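Local structure of ULam111 (Flavobacterium sp., 5WUT) at residues F80-V93 and I156-K169. The protein probably hydrolyses the beta-1,3-glucosidic bonds of laminarin, as a laminarinase of glycoside hydrolase family 16 with a beta-jelly-roll fold. Residues are numbered along the deposited sequence; the frame is centred on the assembly and turned at random.
Sequences FQYGYIEARAKLPV and IEQGFHLYAIDWTK
Strands 83-90 and 161-167 pair antiparallel as neighbours in the beta-jelly roll, joined by eight backbone hydrogen bonds that run from Gly83 with Trp167 to Ala89 with His161. At the first end the edge of the Tyr82 ring meets the face of the Trp167 indole in a T-shaped stack, planes at 82°, with Tyr82 CD1 3.3 Å from Trp167 NE1, whose N-H is bonded to Tyr196 O. The backbone of Tyr82 covers the same indole, its CA lying 3.9 Å from the centroid of the five-membered ring as a CH-pi contact. Trp167 CG stands anti to the backbone N (chi1 169°), which lays the indole against the backbone of residues 80-82. Ile85, Ala87, Ala89, Tyr163 and Ile165 share this face, and strand 97-105 packs on it through Met103 and Phe101.

Tyr84, Glu86, Arg88, Leu162, Ala164 and Asp166 occupy the other face. Tyr84 reaches along it until its OH lies 3.5 Å from Ala164 CB. Farther on, the Phe160 ring is sandwiched: Lys90 CB sits over the centre of one face, 3.6 Å from the ring centroid, and NH1 of the Arg88 guanidinium lies over the opposite face, offset toward the rim, while CZ and NH2 rest against Phe160 CB, the two planes 14° apart. A salt bridge from NH1 to Asp229 of strand 224-234, the other neighbour of strand 83-90, helps to fix that guanidinium.

Past Ala89, Leu91 CD1 packs on Ile156 CG1, and a water accepts from Leu91 N and donates to Ile156 O and Gly159 O. A second water, at the last backbone pair, joins Ala89 O, at 2.8 Å, to Tyr163 OH, at 2.7 Å, lying in the plane of the tyrosine ring.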
loop_
_atom_site.group_PDB
_atom_site.type_symbol
_atom_site.label_atom_id
_atom_site.label_comp_id
_atom_site.label_asym_id
_atom_site.label_seq_id
_atom_site.Cartn_x
_atom_site.Cartn_y
_atom_site.Cartn_z
ATOM N N PHE A 80 15.460 3.337 -20.859
ATOM C CA PHE A 80 16.058 2.436 -19.874
ATOM C C PHE A 80 15.510 1.024 -19.965
ATOM O O PHE A 80 14.341 0.821 -20.270
ATOM C CB PHE A 80 15.837 2.993 -18.461
ATOM C CG PHE A 80 16.411 4.364 -18.280
ATOM C CD1 PHE A 80 17.740 4.521 -17.934
ATOM C CD2 PHE A 80 15.644 5.485 -18.513
ATOM C CE1 PHE A 80 18.290 5.785 -17.793
ATOM C CE2 PHE A 80 16.187 6.751 -18.385
ATOM C CZ PHE A 80 17.518 6.890 -18.007
ATOM N N GLN A 81 16.375 0.047 -19.704
ATOM C CA GLN A 81 15.970 -1.350 -19.625
ATOM C C GLN A 81 16.254 -1.858 -18.219
ATOM O O GLN A 81 17.430 -1.939 -17.815
ATOM C CB GLN A 81 16.708 -2.201 -20.653
ATOM C CG GLN A 81 16.289 -3.659 -20.648
ATOM C CD GLN A 81 16.973 -4.469 -21.738
ATOM O OE1 GLN A 81 17.329 -3.938 -22.797
ATOM N NE2 GLN A 81 17.163 -5.760 -21.485
ATOM N N TYR A 82 15.166 -2.161 -17.499
ATOM C CA TYR A 82 15.136 -2.606 -16.103
ATOM C C TYR A 82 15.460 -1.474 -15.138
ATOM O O TYR A 82 16.040 -0.452 -15.511
ATOM C CB TYR A 82 16.102 -3.789 -15.840
ATOM C CG TYR A 82 15.978 -4.942 -16.814
ATOM C CD1 TYR A 82 14.742 -5.384 -17.262
ATOM C CD2 TYR A 82 17.110 -5.598 -17.284
ATOM C CE1 TYR A 82 14.633 -6.418 -18.170
ATOM C CE2 TYR A 82 17.015 -6.642 -18.188
ATOM C CZ TYR A 82 15.782 -7.057 -18.623
ATOM O OH TYR A 82 15.699 -8.094 -19.522
ATOM N N GLY A 83 15.075 -1.671 -13.885
ATOM C CA GLY A 83 15.415 -0.727 -12.843
ATOM C C GLY A 83 14.301 -0.531 -11.841
ATOM O O GLY A 83 13.210 -1.077 -11.988
ATOM N N TYR A 84 14.592 0.234 -10.804
ATOM C CA TYR A 84 13.557 0.712 -9.911
ATOM C C TYR A 84 13.250 2.126 -10.366
ATOM O O TYR A 84 14.113 3.000 -10.324
ATOM C CB TYR A 84 13.990 0.679 -8.439
ATOM C CG TYR A 84 12.806 0.871 -7.496
ATOM C CD1 TYR A 84 12.391 2.142 -7.111
ATOM C CD2 TYR A 84 12.098 -0.231 -7.008
ATOM C CE1 TYR A 84 11.290 2.310 -6.259
ATOM C CE2 TYR A 84 11.018 -0.076 -6.150
ATOM C CZ TYR A 84 10.617 1.194 -5.786
ATOM O OH TYR A 84 9.528 1.328 -4.949
ATOM N N ILE A 85 12.023 2.338 -10.818
ATOM C CA ILE A 85 11.645 3.602 -11.439
ATOM C C ILE A 85 10.524 4.213 -10.596
ATOM O O ILE A 85 9.524 3.562 -10.339
ATOM C CB ILE A 85 11.214 3.390 -12.893
ATOM C CG1 ILE A 85 12.412 2.956 -13.750
ATOM C CG2 ILE A 85 10.557 4.645 -13.450
ATOM C CD1 ILE A 85 12.034 2.389 -15.081
ATOM N N GLU A 86 10.715 5.443 -10.132
ATOM C CA GLU A 86 9.782 6.061 -9.171
ATOM C C GLU A 86 9.403 7.478 -9.559
ATOM O O GLU A 86 10.278 8.276 -9.913
ATOM C CB GLU A 86 10.421 6.063 -7.770
ATOM C CG GLU A 86 9.584 6.707 -6.659
ATOM C CD GLU A 86 10.375 6.766 -5.348
ATOM O OE1 GLU A 86 10.452 5.739 -4.635
ATOM O OE2 GLU A 86 10.955 7.832 -5.049
ATOM N N ALA A 87 8.106 7.788 -9.487
ATOM C CA ALA A 87 7.625 9.146 -9.696
ATOM C C ALA A 87 6.896 9.628 -8.460
ATOM O O ALA A 87 6.265 8.846 -7.755
ATOM C CB ALA A 87 6.696 9.229 -10.917
ATOM N N ARG A 88 7.011 10.919 -8.178
ATOM C CA ARG A 88 6.280 11.535 -7.083
ATOM C C ARG A 88 5.327 12.534 -7.706
ATOM O O ARG A 88 5.756 13.403 -8.469
ATOM C CB ARG A 88 7.241 12.205 -6.095
ATOM C CG ARG A 88 6.545 12.880 -4.942
ATOM C CD ARG A 88 7.530 13.357 -3.887
ATOM N NE ARG A 88 6.815 13.863 -2.724
ATOM C CZ ARG A 88 6.557 15.146 -2.489
ATOM N NH1 ARG A 88 6.952 16.076 -3.333
ATOM N NH2 ARG A 88 5.892 15.495 -1.400
ATOM N N ALA A 89 4.033 12.396 -7.436
ATOM C CA ALA A 89 3.062 13.220 -8.141
ATOM C C ALA A 89 1.809 13.497 -7.334
ATOM O O ALA A 89 1.485 12.779 -6.389
ATOM C CB ALA A 89 2.687 12.572 -9.466
ATOM N N LYS A 90 1.118 14.567 -7.729
ATOM C CA LYS A 90 -0.153 14.978 -7.123
ATOM C C LYS A 90 -1.227 14.984 -8.214
ATOM O O LYS A 90 -0.987 15.496 -9.314
ATOM C CB LYS A 90 0.004 16.351 -6.459
ATOM C CG LYS A 90 -1.268 16.927 -5.848
ATOM C CD LYS A 90 -0.962 18.237 -5.138
ATOM C CE LYS A 90 -2.135 18.709 -4.289
ATOM N NZ LYS A 90 -3.378 18.932 -5.077
ATOM N N LEU A 91 -2.387 14.391 -7.916
ATOM C CA LEU A 91 -3.414 14.137 -8.927
ATOM C C LEU A 91 -4.345 15.314 -9.179
ATOM O O LEU A 91 -4.616 16.087 -8.255
ATOM C CB LEU A 91 -4.270 12.945 -8.505
ATOM C CG LEU A 91 -3.557 11.605 -8.381
ATOM C CD1 LEU A 91 -4.481 10.578 -7.717
ATOM C CD2 LEU A 91 -3.111 11.141 -9.763
ATOM N N PRO A 92 -4.840 15.430 -10.423
ATOM C CA PRO A 92 -6.024 16.251 -10.696
ATOM C C PRO A 92 -7.238 15.494 -10.191
ATOM O O PRO A 92 -7.140 14.283 -9.970
ATOM C CB PRO A 92 -6.045 16.356 -12.217
ATOM C CG PRO A 92 -5.524 15.002 -12.642
ATOM C CD PRO A 92 -4.447 14.650 -11.609
ATOM N N VAL A 93 -8.377 16.161 -10.034
ATOM C CA VAL A 93 -9.555 15.468 -9.538
ATOM C C VAL A 93 -10.776 15.834 -10.356
ATOM O O VAL A 93 -10.854 16.924 -10.918
ATOM C CB VAL A 93 -9.818 15.796 -8.055
ATOM C CG1 VAL A 93 -8.670 15.301 -7.193
ATOM C CG2 VAL A 93 -9.976 17.280 -7.864
ATOM N N ILE A 156 -5.643 9.014 -1.871
ATOM C CA ILE A 156 -4.759 9.239 -3.022
ATOM C C ILE A 156 -4.870 10.655 -3.606
ATOM O O ILE A 156 -3.901 11.177 -4.155
ATOM C CB ILE A 156 -5.009 8.185 -4.148
ATOM C CG1 ILE A 156 -3.783 8.068 -5.075
ATOM C CG2 ILE A 156 -6.302 8.472 -4.924
ATOM C CD1 ILE A 156 -2.571 7.390 -4.424
ATOM N N GLU A 157 -6.028 11.287 -3.456
ATOM C CA GLU A 157 -6.222 12.645 -3.949
ATOM C C GLU A 157 -5.549 13.696 -3.059
ATOM O O GLU A 157 -5.464 14.869 -3.441
ATOM C CB GLU A 157 -7.718 12.957 -4.071
ATOM C CG GLU A 157 -8.456 12.213 -5.173
ATOM C CD GLU A 157 -8.965 10.849 -4.751
ATOM O OE1 GLU A 157 -8.813 10.488 -3.553
ATOM O OE2 GLU A 157 -9.524 10.131 -5.616
ATOM N N GLN A 158 -5.094 13.296 -1.873
ATOM C CA GLN A 158 -4.488 14.244 -0.928
ATOM C C GLN A 158 -2.980 14.283 -1.076
ATOM O O GLN A 158 -2.317 13.270 -0.860
ATOM C CB GLN A 158 -4.831 13.869 0.522
ATOM C CG GLN A 158 -6.316 13.846 0.857
ATOM C CD GLN A 158 -6.613 13.045 2.120
ATOM O OE1 GLN A 158 -5.850 13.081 3.087
ATOM N NE2 GLN A 158 -7.724 12.312 2.114
ATOM N N GLY A 159 -2.439 15.450 -1.413
ATOM C CA GLY A 159 -0.998 15.639 -1.450
ATOM C C GLY A 159 -0.295 14.834 -2.525
ATOM O O GLY A 159 -0.922 14.374 -3.485
ATOM N N PHE A 160 1.011 14.646 -2.340
ATOM C CA PHE A 160 1.836 13.861 -3.268
ATOM C C PHE A 160 1.951 12.401 -2.818
ATOM O O PHE A 160 2.004 12.115 -1.622
ATOM C CB PHE A 160 3.239 14.481 -3.404
ATOM C CG PHE A 160 3.266 15.718 -4.262
ATOM C CD1 PHE A 160 2.825 16.936 -3.754
ATOM C CD2 PHE A 160 3.711 15.660 -5.582
ATOM C CE1 PHE A 160 2.821 18.083 -4.546
ATOM C CE2 PHE A 160 3.711 16.803 -6.383
ATOM C CZ PHE A 160 3.268 18.019 -5.858
ATOM N N HIS A 161 1.967 11.489 -3.790
ATOM C CA HIS A 161 2.210 10.077 -3.526
ATOM C C HIS A 161 3.287 9.555 -4.454
ATOM O O HIS A 161 3.629 10.189 -5.455
ATOM C CB HIS A 161 0.932 9.264 -3.697
ATOM C CG HIS A 161 -0.132 9.630 -2.717
ATOM N ND1 HIS A 161 -0.381 8.891 -1.577
ATOM C CD2 HIS A 161 -0.993 10.674 -2.685
ATOM C CE1 HIS A 161 -1.356 9.461 -0.893
ATOM N NE2 HIS A 161 -1.747 10.545 -1.543
ATOM N N LEU A 162 3.811 8.382 -4.113
ATOM C CA LEU A 162 4.859 7.733 -4.894
ATOM C C LEU A 162 4.287 6.587 -5.712
ATOM O O LEU A 162 3.495 5.772 -5.203
ATOM C CB LEU A 162 5.966 7.208 -3.975
ATOM C CG LEU A 162 6.619 8.213 -3.033
ATOM C CD1 LEU A 162 7.672 7.478 -2.218
ATOM C CD2 LEU A 162 7.234 9.370 -3.785
ATOM N N TYR A 163 4.685 6.538 -6.980
ATOM C CA TYR A 163 4.265 5.498 -7.907
ATOM C C TYR A 163 5.509 4.896 -8.503
ATOM O O TYR A 163 6.315 5.634 -9.048
ATOM C CB TYR A 163 3.362 6.081 -8.999
ATOM C CG TYR A 163 2.151 6.818 -8.481
ATOM C CD1 TYR A 163 2.230 8.145 -8.062
ATOM C CD2 TYR A 163 0.905 6.196 -8.440
ATOM C CE1 TYR A 163 1.104 8.815 -7.589
ATOM C CE2 TYR A 163 -0.214 6.860 -7.988
ATOM C CZ TYR A 163 -0.116 8.170 -7.562
ATOM O OH TYR A 163 -1.257 8.827 -7.103
ATOM N N ALA A 164 5.700 3.581 -8.377
ATOM C CA ALA A 164 6.964 3.001 -8.805
ATOM C C ALA A 164 6.830 1.594 -9.362
ATOM O O ALA A 164 5.830 0.913 -9.132
ATOM C CB ALA A 164 7.956 2.998 -7.640
ATOM N N ILE A 165 7.852 1.170 -10.103
ATOM C CA ILE A 165 7.989 -0.225 -10.504
ATOM C C ILE A 165 9.384 -0.725 -10.172
ATOM O O ILE A 165 10.340 0.048 -10.159
ATOM C CB ILE A 165 7.735 -0.452 -12.011
ATOM C CG1 ILE A 165 8.630 0.448 -12.868
ATOM C CG2 ILE A 165 6.276 -0.207 -12.334
ATOM C CD1 ILE A 165 8.570 0.123 -14.362
ATOM N N ASP A 166 9.488 -2.015 -9.880
ATOM C CA ASP A 166 10.783 -2.686 -9.877
ATOM C C ASP A 166 10.726 -3.667 -11.024
ATOM O O ASP A 166 9.946 -4.620 -11.013
ATOM C CB ASP A 166 11.081 -3.375 -8.549
ATOM C CG ASP A 166 12.555 -3.782 -8.428
ATOM O OD1 ASP A 166 13.393 -3.201 -9.145
ATOM O OD2 ASP A 166 12.878 -4.640 -7.594
ATOM N N TRP A 167 11.547 -3.407 -12.028
ATOM C CA TRP A 167 11.477 -4.077 -13.311
ATOM C C TRP A 167 12.749 -4.871 -13.528
ATOM O O TRP A 167 13.851 -4.309 -13.537
ATOM C CB TRP A 167 11.278 -3.015 -14.398
ATOM C CG TRP A 167 11.432 -3.427 -15.839
ATOM C CD1 TRP A 167 11.341 -4.685 -16.382
ATOM C CD2 TRP A 167 11.694 -2.543 -16.924
ATOM N NE1 TRP A 167 11.542 -4.631 -17.744
ATOM C CE2 TRP A 167 11.761 -3.323 -18.101
ATOM C CE3 TRP A 167 11.894 -1.158 -17.012
ATOM C CZ2 TRP A 167 12.021 -2.767 -19.349
ATOM C CZ3 TRP A 167 12.147 -0.613 -18.248
ATOM C CH2 TRP A 167 12.206 -1.411 -19.401
ATOM N N THR A 168 12.604 -6.187 -13.664
ATOM C CA THR A 168 13.744 -7.058 -13.968
ATOM C C THR A 168 13.419 -7.954 -15.154
ATOM O O THR A 168 12.330 -7.895 -15.708
ATOM C CB THR A 168 14.135 -7.952 -12.768
ATOM O OG1 THR A 168 13.109 -8.933 -12.565
ATOM C CG2 THR A 168 14.308 -7.135 -11.505
ATOM N N LYS A 169 14.378 -8.781 -15.550
ATOM C CA LYS A 169 14.147 -9.713 -16.643
ATOM C C LYS A 169 13.104 -10.766 -16.293
ATOM O O LYS A 169 12.573 -11.419 -17.180
ATOM C CB LYS A 169 15.448 -10.400 -17.029
ATOM C CG LYS A 169 15.917 -11.408 -16.013
ATOM C CD LYS A 169 17.240 -12.048 -16.453
ATOM C CE LYS A 169 17.654 -13.139 -15.472
ATOM N NZ LYS A 169 19.129 -13.354 -15.473
HETATM O O HOH W 1 5.183 11.373 -1.367
HETATM O O HOH W 2 -0.827 11.275 -6.122
HETATM O O HOH W 3 -4.796 16.521 -5.497
HETATM O O HOH W 4 -2.646 13.333 -5.201
#